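Local coordinates for putative nucleoprotein (Infectious salmon anemia virus, PDB 4EWC) that encapsidates the negative-strand viral RNA, forming the ribonucleoprotein that serves as template for transcription and replication, at residues 172-177 with 428-433; 283-288 with 317-322; 289-294 with 374-379. All coordinates share one frame; numbering follows the deposited sequence.

Overall arrangement
From the N terminus, the chain first reaches 172-177, at the start of helix 174-188, which meets strand 429-432 in contact 1 and so closes a loop of 250 residues. Contacts 2 and 3 both nest inside that loop. They cross each other: 283-288 is followed directly by 289-294, then come 317-322 and 374-379, their partners in the same order. Together they tie the end of helix 279-284 and the 3-10 turns after it to helices 315-326 and 369-381, in the helical bundle. The two touch, with C376 SG packed against L318 CD1 and F287 CE2, whereas contact 1 lies across the chain's centre, about 36 Å from contact 2 and 35 Å from contact 3 between centres.

Contact 1: residues 172-177 with 428-433; sequences SIWQNG and LKVGVN
Q175 meets the backbone of G431 because its CG stands anti to the carbonyl carbon (chi1 -77°) and the chain then bends at chi2 (85°), turning the amide back toward the strand. Both ends of that amide are used: OE1 accepts from G431 N at 3.3 Å, with a nearly straight N-H...O angle of 170°, and NE2 gives a hydrogen to G431 O at 2.8 Å, the acceptor lying close to the amide plane. Two bonds to one residue fix the rotation of the amide. Upstream, the backbone does similar work on K429, whose N donates to S172 O at 2.8 Å while its O accepts from W174 N at 2.7 Å. This is the pattern of a single parallel beta bridge, centred on I173 and K429, in which the residue at the N-cap of helix 174-188 docks on strand 429-432. The alternate residues L428, V430 and V432 bond to strand 488-491 and its flank, which makes a two-stranded antiparallel sheet. Beside the bridge, W174 CB packs on V430 CG2 at 3.8 Å and on L428 CD1 at 4.1 Å, and the indole continues toward C444 and V445 of helix 438-449. S172 OG is hydrogen-bonded to G169 O; K429 NZ adds a weak bond to it at 3.4 Å.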
loop_
_atom_site.group_PDB
_atom_site.type_symbol
_atom_site.label_atom_id
_atom_site.label_comp_id
_atom_site.label_asym_id
_atom_site.label_seq_id
_atom_site.Cartn_x
_atom_site.Cartn_y
_atom_site.Cartn_z
ATOM N N SER A 172 4.444 6.417 -32.661
ATOM C CA SER A 172 3.587 6.720 -31.513
ATOM C C SER A 172 3.436 5.502 -30.580
ATOM O O SER A 172 2.824 5.582 -29.508
ATOM C CB SER A 172 2.209 7.258 -31.965
ATOM O OG SER A 172 1.475 6.278 -32.667
ATOM N N ILE A 173 4.013 4.382 -30.991
ATOM C CA ILE A 173 3.963 3.175 -30.189
ATOM C C ILE A 173 5.112 3.124 -29.189
ATOM O O ILE A 173 6.292 3.201 -29.560
ATOM C CB ILE A 173 3.973 1.921 -31.063
ATOM C CG1 ILE A 173 2.731 1.914 -31.945
ATOM C CG2 ILE A 173 4.018 0.661 -30.194
ATOM C CD1 ILE A 173 2.791 0.936 -33.115
ATOM N N TRP A 174 4.736 2.983 -27.922
ATOM C CA TRP A 174 5.663 2.992 -26.790
ATOM C C TRP A 174 6.950 2.199 -27.008
ATOM O O TRP A 174 8.048 2.749 -26.909
ATOM C CB TRP A 174 4.952 2.488 -25.540
ATOM C CG TRP A 174 5.833 2.511 -24.396
ATOM C CD1 TRP A 174 6.188 3.597 -23.672
ATOM C CD2 TRP A 174 6.528 1.393 -23.832
ATOM N NE1 TRP A 174 7.059 3.233 -22.674
ATOM C CE2 TRP A 174 7.284 1.884 -22.752
ATOM C CE3 TRP A 174 6.576 0.026 -24.131
ATOM C CZ2 TRP A 174 8.080 1.050 -21.958
ATOM C CZ3 TRP A 174 7.371 -0.784 -23.356
ATOM C CH2 TRP A 174 8.109 -0.267 -22.272
ATOM N N GLN A 175 6.796 0.917 -27.327
ATOM C CA GLN A 175 7.932 0.039 -27.595
ATOM C C GLN A 175 8.914 0.667 -28.556
ATOM O O GLN A 175 10.117 0.439 -28.442
ATOM C CB GLN A 175 7.485 -1.314 -28.178
ATOM C CG GLN A 175 6.914 -2.304 -27.193
ATOM C CD GLN A 175 5.442 -2.073 -26.951
ATOM O OE1 GLN A 175 4.891 -1.034 -27.335
ATOM N NE2 GLN A 175 4.786 -3.048 -26.323
ATOM N N ASN A 176 8.400 1.449 -29.507
ATOM C CA ASN A 176 9.249 1.996 -30.558
ATOM C C ASN A 176 10.135 3.183 -30.096
ATOM O O ASN A 176 11.314 3.284 -30.479
ATOM C CB ASN A 176 8.433 2.306 -31.809
ATOM C CG ASN A 176 7.826 1.042 -32.460
ATOM O OD1 ASN A 176 8.444 -0.015 -32.500
ATOM N ND2 ASN A 176 6.603 1.170 -32.971
ATOM N N GLY A 177 9.578 4.072 -29.273
ATOM C CA GLY A 177 10.389 5.070 -28.611
ATOM C C GLY A 177 11.571 4.470 -27.844
ATOM O O GLY A 177 12.710 4.916 -27.989
ATOM N N LEU A 428 -0.082 8.847 -26.686
ATOM C CA LEU A 428 0.774 7.677 -26.761
ATOM C C LEU A 428 -0.039 6.428 -27.059
ATOM O O LEU A 428 -1.198 6.300 -26.643
ATOM C CB LEU A 428 1.530 7.503 -25.432
ATOM C CG LEU A 428 2.401 6.245 -25.285
ATOM C CD1 LEU A 428 3.507 6.223 -26.335
ATOM C CD2 LEU A 428 2.976 6.135 -23.899
ATOM N N LYS A 429 0.567 5.511 -27.795
ATOM C CA LYS A 429 -0.051 4.218 -28.023
ATOM C C LYS A 429 0.912 3.107 -27.616
ATOM O O LYS A 429 2.119 3.322 -27.486
ATOM C CB LYS A 429 -0.483 4.075 -29.481
ATOM C CG LYS A 429 -1.559 5.064 -29.858
ATOM C CD LYS A 429 -2.347 4.619 -31.049
ATOM C CE LYS A 429 -2.940 5.814 -31.769
ATOM N NZ LYS A 429 -1.869 6.621 -32.457
ATOM N N VAL A 430 0.376 1.923 -27.383
ATOM C CA VAL A 430 1.215 0.831 -26.926
ATOM C C VAL A 430 0.727 -0.495 -27.506
ATOM O O VAL A 430 -0.448 -0.643 -27.827
ATOM C CB VAL A 430 1.289 0.794 -25.368
ATOM C CG1 VAL A 430 -0.081 0.507 -24.766
ATOM C CG2 VAL A 430 2.328 -0.198 -24.889
ATOM N N GLY A 431 1.649 -1.432 -27.684
ATOM C CA GLY A 431 1.299 -2.778 -28.067
ATOM C C GLY A 431 1.147 -3.627 -26.824
ATOM O O GLY A 431 2.045 -3.644 -25.981
ATOM N N VAL A 432 0.018 -4.318 -26.694
ATOM C CA VAL A 432 -0.224 -5.125 -25.507
ATOM C C VAL A 432 -0.757 -6.513 -25.860
ATOM O O VAL A 432 -1.256 -6.740 -26.959
ATOM C CB VAL A 432 -1.173 -4.418 -24.499
ATOM C CG1 VAL A 432 -0.487 -3.216 -23.852
ATOM C CG2 VAL A 432 -2.451 -3.989 -25.177
ATOM N N ASN A 433 -0.639 -7.443 -24.919
ATOM C CA ASN A 433 -1.025 -8.818 -25.156
ATOM C C ASN A 433 -1.317 -9.557 -23.840
ATOM O O ASN A 433 -1.451 -8.925 -22.799
ATOM C CB ASN A 433 0.017 -9.530 -26.027
ATOM C CG ASN A 433 1.365 -9.722 -25.330
ATOM O OD1 ASN A 433 1.439 -9.929 -24.121
ATOM N ND2 ASN A 433 2.435 -9.691 -26.111
#

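Contact 2: residues 283-288 with 317-322; sequences RTNGFN and DLMGMK
A Schellman motif ends helix 279-284, and the carbonyl of N285 there accepts from K322 on helix 315-326, in the helical bundle of this nucleoprotein. The evidence for the motif is the positive phi of G286 (82°) and two bonds back into the last turn, one of them from G286 N to R283 O at 3.1 Å. K322 reaches this turn with its chain fully extended beyond CG, and NZ donates to N285 O at 2.9 Å, lying in the carbonyl plane on a lone pair. G286 O lies 2.8 Å from K322 NZ, but the angle there is too poor for a hydrogen bond; it may still add to the electrostatic pull on the ammonium group.

F287, the next residue, enters between two side chains one helical turn apart. Its ring has K322 on one side of its plane and selenomethionine M319 on the other, each approaching obliquely near CE1: K322 CD lies 3.6 Å from F287 CE1, and M319 CG lies 3.4 Å from the same atom. The selenium of M319 is 5.5 Å from the ring centroid, 28° off the normal, a Met-aromatic contact of oblique type. M319 CE ends against the amide of N285, whose ND2 is held by M281 O. At the far end of the phenyl group, L318 O sits at the edge, near the ring plane, 4.1 Å from F287 CZ.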
loop_
_atom_site.group_PDB
_atom_site.type_symbol
_atom_site.label_atom_id
_atom_site.label_comp_id
_atom_site.label_asym_id
_atom_site.label_seq_id
_atom_site.Cartn_x
_atom_site.Cartn_y
_atom_site.Cartn_z
ATOM N N ARG A 283 24.353 -11.389 -5.848
ATOM C CA ARG A 283 24.664 -12.704 -5.276
ATOM C C ARG A 283 25.999 -13.254 -5.788
ATOM O O ARG A 283 26.766 -13.840 -5.024
ATOM C CB ARG A 283 23.528 -13.711 -5.493
ATOM C CG ARG A 283 22.343 -13.539 -4.542
ATOM C CD ARG A 283 21.191 -14.484 -4.879
ATOM N NE ARG A 283 20.099 -14.395 -3.907
ATOM C CZ ARG A 283 18.814 -14.595 -4.202
ATOM N NH1 ARG A 283 18.454 -14.893 -5.449
ATOM N NH2 ARG A 283 17.885 -14.488 -3.251
ATOM N N THR A 284 26.281 -13.025 -7.065
ATOM C CA THR A 284 27.483 -13.522 -7.727
ATOM C C THR A 284 28.710 -12.765 -7.251
ATOM O O THR A 284 29.839 -13.233 -7.385
ATOM C CB THR A 284 27.353 -13.358 -9.264
ATOM O OG1 THR A 284 26.186 -14.049 -9.713
ATOM C CG2 THR A 284 28.555 -13.905 -10.007
ATOM N N ASN A 285 28.487 -11.582 -6.692
ATOM C CA ASN A 285 29.587 -10.787 -6.165
ATOM C C ASN A 285 29.676 -10.884 -4.649
ATOM O O ASN A 285 30.512 -10.237 -4.026
ATOM C CB ASN A 285 29.472 -9.332 -6.619
ATOM C CG ASN A 285 29.850 -9.149 -8.077
ATOM O OD1 ASN A 285 30.912 -8.605 -8.392
ATOM N ND2 ASN A 285 28.984 -9.617 -8.979
ATOM N N GLY A 286 28.808 -11.702 -4.063
ATOM C CA GLY A 286 28.863 -11.962 -2.645
ATOM C C GLY A 286 28.186 -10.908 -1.803
ATOM O O GLY A 286 28.526 -10.722 -0.629
ATOM N N PHE A 287 27.227 -10.207 -2.399
ATOM C CA PHE A 287 26.418 -9.256 -1.647
ATOM C C PHE A 287 25.075 -9.884 -1.373
ATOM O O PHE A 287 24.533 -10.636 -2.200
ATOM C CB PHE A 287 26.222 -7.969 -2.423
ATOM C CG PHE A 287 27.457 -7.114 -2.503
ATOM C CD1 PHE A 287 28.506 -7.468 -3.329
ATOM C CD2 PHE A 287 27.557 -5.937 -1.773
ATOM C CE1 PHE A 287 29.624 -6.683 -3.406
ATOM C CE2 PHE A 287 28.677 -5.148 -1.860
ATOM C CZ PHE A 287 29.712 -5.518 -2.673
ATOM N N ASN A 288 24.548 -9.588 -0.195
ATOM C CA ASN A 288 23.204 -9.994 0.133
ATOM C C ASN A 288 22.235 -9.448 -0.916
ATOM O O ASN A 288 22.322 -8.284 -1.320
ATOM C CB ASN A 288 22.823 -9.462 1.504
ATOM C CG ASN A 288 21.542 -10.068 2.014
ATOM O OD1 ASN A 288 20.457 -9.852 1.447
ATOM N ND2 ASN A 288 21.647 -10.829 3.102
ATOM N N ASP A 317 30.163 1.093 -7.023
ATOM C CA ASP A 317 31.417 1.501 -6.386
ATOM C C ASP A 317 31.847 0.509 -5.322
ATOM O O ASP A 317 33.021 0.267 -5.161
ATOM C CB ASP A 317 31.278 2.861 -5.707
ATOM C CG ASP A 317 30.963 3.975 -6.673
ATOM O OD1 ASP A 317 31.457 3.956 -7.822
ATOM O OD2 ASP A 317 30.208 4.878 -6.270
ATOM N N LEU A 318 30.883 -0.043 -4.595
ATOM C CA LEU A 318 31.182 -0.874 -3.450
ATOM C C LEU A 318 31.722 -2.199 -3.931
ATOM O O LEU A 318 32.639 -2.767 -3.338
ATOM C CB LEU A 318 29.940 -1.094 -2.581
ATOM C CG LEU A 318 29.214 0.145 -2.045
ATOM C CD1 LEU A 318 27.904 -0.233 -1.386
ATOM C CD2 LEU A 318 30.090 0.905 -1.089
HETATM N N MSE A 319 31.132 -2.698 -5.009
HETATM C CA MSE A 319 31.534 -3.973 -5.574
HETATM C C MSE A 319 32.935 -3.811 -6.128
HETATM O O MSE A 319 33.760 -4.722 -6.056
HETATM C CB MSE A 319 30.591 -4.370 -6.702
HETATM C CG MSE A 319 29.259 -4.918 -6.271
HETATM SE SE MSE A 319 28.123 -5.028 -7.862
HETATM C CE MSE A 319 29.464 -5.786 -9.057
ATOM N N GLY A 320 33.186 -2.639 -6.698
ATOM C CA GLY A 320 34.507 -2.318 -7.199
ATOM C C GLY A 320 35.526 -2.338 -6.065
ATOM O O GLY A 320 36.654 -2.804 -6.239
HETATM N N MSE A 321 35.109 -1.836 -4.902
HETATM C CA MSE A 321 35.956 -1.761 -3.722
HETATM C C MSE A 321 36.232 -3.137 -3.127
HETATM O O MSE A 321 37.327 -3.387 -2.630
HETATM C CB MSE A 321 35.344 -0.850 -2.654
HETATM C CG MSE A 321 35.619 0.620 -2.855
HETATM SE SE MSE A 321 34.741 1.797 -1.549
HETATM C CE MSE A 321 35.748 1.216 0.038
ATOM N N LYS A 322 35.242 -4.022 -3.169
ATOM C CA LYS A 322 35.389 -5.368 -2.608
ATOM C C LYS A 322 36.280 -6.215 -3.510
ATOM O O LYS A 322 37.118 -6.987 -3.034
ATOM C CB LYS A 322 34.009 -6.023 -2.425
ATOM C CG LYS A 322 34.018 -7.457 -1.953
ATOM C CD LYS A 322 32.608 -8.040 -1.953
ATOM C CE LYS A 322 32.572 -9.396 -1.283
ATOM N NZ LYS A 322 31.192 -9.952 -1.192
#

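Contact 3: residues 289-294 with 374-379; sequences ASYTTL and TLCTSF
Y291, its CG anti to the carbonyl carbon (chi1 -59°), lays one face of its ring on C376: CB stands 3.4 Å from the ring centroid and 17° off the normal, a CH-pi contact. On the same face, C376 SG lies 4.3 Å from the centroid, 9° off the normal, a sulfur-aromatic contact. At the ring's edge and in its plane, Y291 OH hydrogen-bonds T377 OG1 at 3.0 Å. A turn further on, L294 CD1 packs on F379 CB at 3.8 Å, the two side chains crossing at about a right angle. This packs the 3-10 turns after helix 279-284 on helix 369-381 of the helical bundle.

Y291 and L294 point to the same helix because they are three residues apart in a 3-10 segment, where L294 N donates to Y291 O at 3.1 Å. In the overlapping turn that starts two residues earlier, A289 O accepts from T292 N. On the helix side, T377 OG1 is also bonded to D373 O, one turn back. The second subunit borders this site, its M536 packing on Y291 and its L537 on T377.

The interface is therefore largely apolar, with the buried phenol hydroxyl paired to a threonine hydroxyl that the helix backbone holds in place.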
loop_
_atom_site.group_PDB
_atom_site.type_symbol
_atom_site.label_atom_id
_atom_site.label_comp_id
_atom_site.label_asym_id
_atom_site.label_seq_id
_atom_site.Cartn_x
_atom_site.Cartn_y
_atom_site.Cartn_z
ATOM N N ALA A 289 21.312 -10.286 -1.358
ATOM C CA ALA A 289 20.305 -9.871 -2.333
ATOM C C ALA A 289 19.535 -8.587 -1.967
ATOM O O ALA A 289 19.076 -7.881 -2.844
ATOM C CB ALA A 289 19.323 -11.024 -2.588
ATOM N N SER A 290 19.397 -8.292 -0.678
ATOM C CA SER A 290 18.675 -7.098 -0.235
ATOM C C SER A 290 19.312 -5.790 -0.735
ATOM O O SER A 290 18.632 -4.781 -0.892
ATOM C CB SER A 290 18.556 -7.055 1.291
ATOM O OG SER A 290 17.880 -8.192 1.797
ATOM N N TYR A 291 20.616 -5.832 -0.993
ATOM C CA TYR A 291 21.362 -4.697 -1.509
ATOM C C TYR A 291 21.150 -4.450 -2.991
ATOM O O TYR A 291 21.840 -3.621 -3.589
ATOM C CB TYR A 291 22.861 -4.895 -1.261
ATOM C CG TYR A 291 23.187 -5.059 0.193
ATOM C CD1 TYR A 291 22.576 -4.253 1.147
ATOM C CD2 TYR A 291 24.078 -6.038 0.619
ATOM C CE1 TYR A 291 22.847 -4.405 2.468
ATOM C CE2 TYR A 291 24.357 -6.205 1.956
ATOM C CZ TYR A 291 23.741 -5.387 2.877
ATOM O OH TYR A 291 24.020 -5.543 4.211
ATOM N N THR A 292 20.215 -5.174 -3.596
ATOM C CA THR A 292 19.939 -5.006 -5.025
ATOM C C THR A 292 19.402 -3.608 -5.280
ATOM O O THR A 292 19.720 -2.994 -6.289
ATOM C CB THR A 292 18.955 -6.053 -5.546
ATOM O OG1 THR A 292 19.474 -7.362 -5.269
ATOM C CG2 THR A 292 18.746 -5.907 -7.067
ATOM N N THR A 293 18.625 -3.089 -4.333
ATOM C CA THR A 293 18.075 -1.742 -4.456
ATOM C C THR A 293 19.153 -0.665 -4.596
ATOM O O THR A 293 18.871 0.447 -5.021
ATOM C CB THR A 293 17.092 -1.392 -3.304
ATOM O OG1 THR A 293 17.799 -1.267 -2.066
ATOM C CG2 THR A 293 16.003 -2.472 -3.177
ATOM N N LEU A 294 20.393 -1.011 -4.280
ATOM C CA LEU A 294 21.504 -0.092 -4.451
ATOM C C LEU A 294 22.157 -0.196 -5.825
ATOM O O LEU A 294 23.193 0.436 -6.069
ATOM C CB LEU A 294 22.563 -0.322 -3.375
ATOM C CG LEU A 294 22.032 -0.278 -1.942
ATOM C CD1 LEU A 294 23.145 -0.653 -0.973
ATOM C CD2 LEU A 294 21.411 1.076 -1.622
ATOM N N THR A 374 27.713 -3.218 7.122
ATOM C CA THR A 374 27.123 -2.130 7.876
ATOM C C THR A 374 26.850 -0.957 6.932
ATOM O O THR A 374 25.761 -0.403 6.934
ATOM C CB THR A 374 28.074 -1.627 8.991
ATOM O OG1 THR A 374 28.562 -2.738 9.748
ATOM C CG2 THR A 374 27.361 -0.642 9.905
ATOM N N LEU A 375 27.845 -0.607 6.119
ATOM C CA LEU A 375 27.728 0.491 5.167
ATOM C C LEU A 375 26.583 0.284 4.164
ATOM O O LEU A 375 25.739 1.161 3.968
ATOM C CB LEU A 375 29.043 0.716 4.420
ATOM C CG LEU A 375 28.932 1.848 3.383
ATOM C CD1 LEU A 375 28.659 3.188 4.060
ATOM C CD2 LEU A 375 30.146 1.941 2.480
ATOM N N CYS A 376 26.566 -0.888 3.545
ATOM C CA CYS A 376 25.491 -1.283 2.660
ATOM C C CYS A 376 24.135 -1.141 3.320
ATOM O O CYS A 376 23.214 -0.556 2.723
ATOM C CB CYS A 376 25.693 -2.725 2.193
ATOM S SG CYS A 376 27.104 -2.924 1.131
ATOM N N THR A 377 24.011 -1.672 4.539
ATOM C CA THR A 377 22.747 -1.606 5.272
ATOM C C THR A 377 22.349 -0.155 5.521
ATOM O O THR A 377 21.177 0.198 5.392
ATOM C CB THR A 377 22.823 -2.330 6.619
ATOM O OG1 THR A 377 23.057 -3.723 6.392
ATOM C CG2 THR A 377 21.527 -2.157 7.392
ATOM N N SER A 378 23.327 0.680 5.863
ATOM C CA SER A 378 23.063 2.079 6.119
ATOM C C SER A 378 22.500 2.740 4.869
ATOM O O SER A 378 21.620 3.599 4.941
ATOM C CB SER A 378 24.330 2.808 6.594
ATOM O OG SER A 378 25.273 2.987 5.549
ATOM N N PHE A 379 23.007 2.310 3.724
ATOM C CA PHE A 379 22.585 2.852 2.447
ATOM C C PHE A 379 21.125 2.524 2.144
ATOM O O PHE A 379 20.468 3.262 1.431
ATOM C CB PHE A 379 23.524 2.379 1.345
ATOM C CG PHE A 379 24.688 3.289 1.139
ATOM C CD1 PHE A 379 24.482 4.663 1.016
ATOM C CD2 PHE A 379 25.983 2.800 1.077
ATOM C CE1 PHE A 379 25.552 5.532 0.822
ATOM C CE2 PHE A 379 27.062 3.663 0.895
ATOM C CZ PHE A 379 26.847 5.039 0.774
#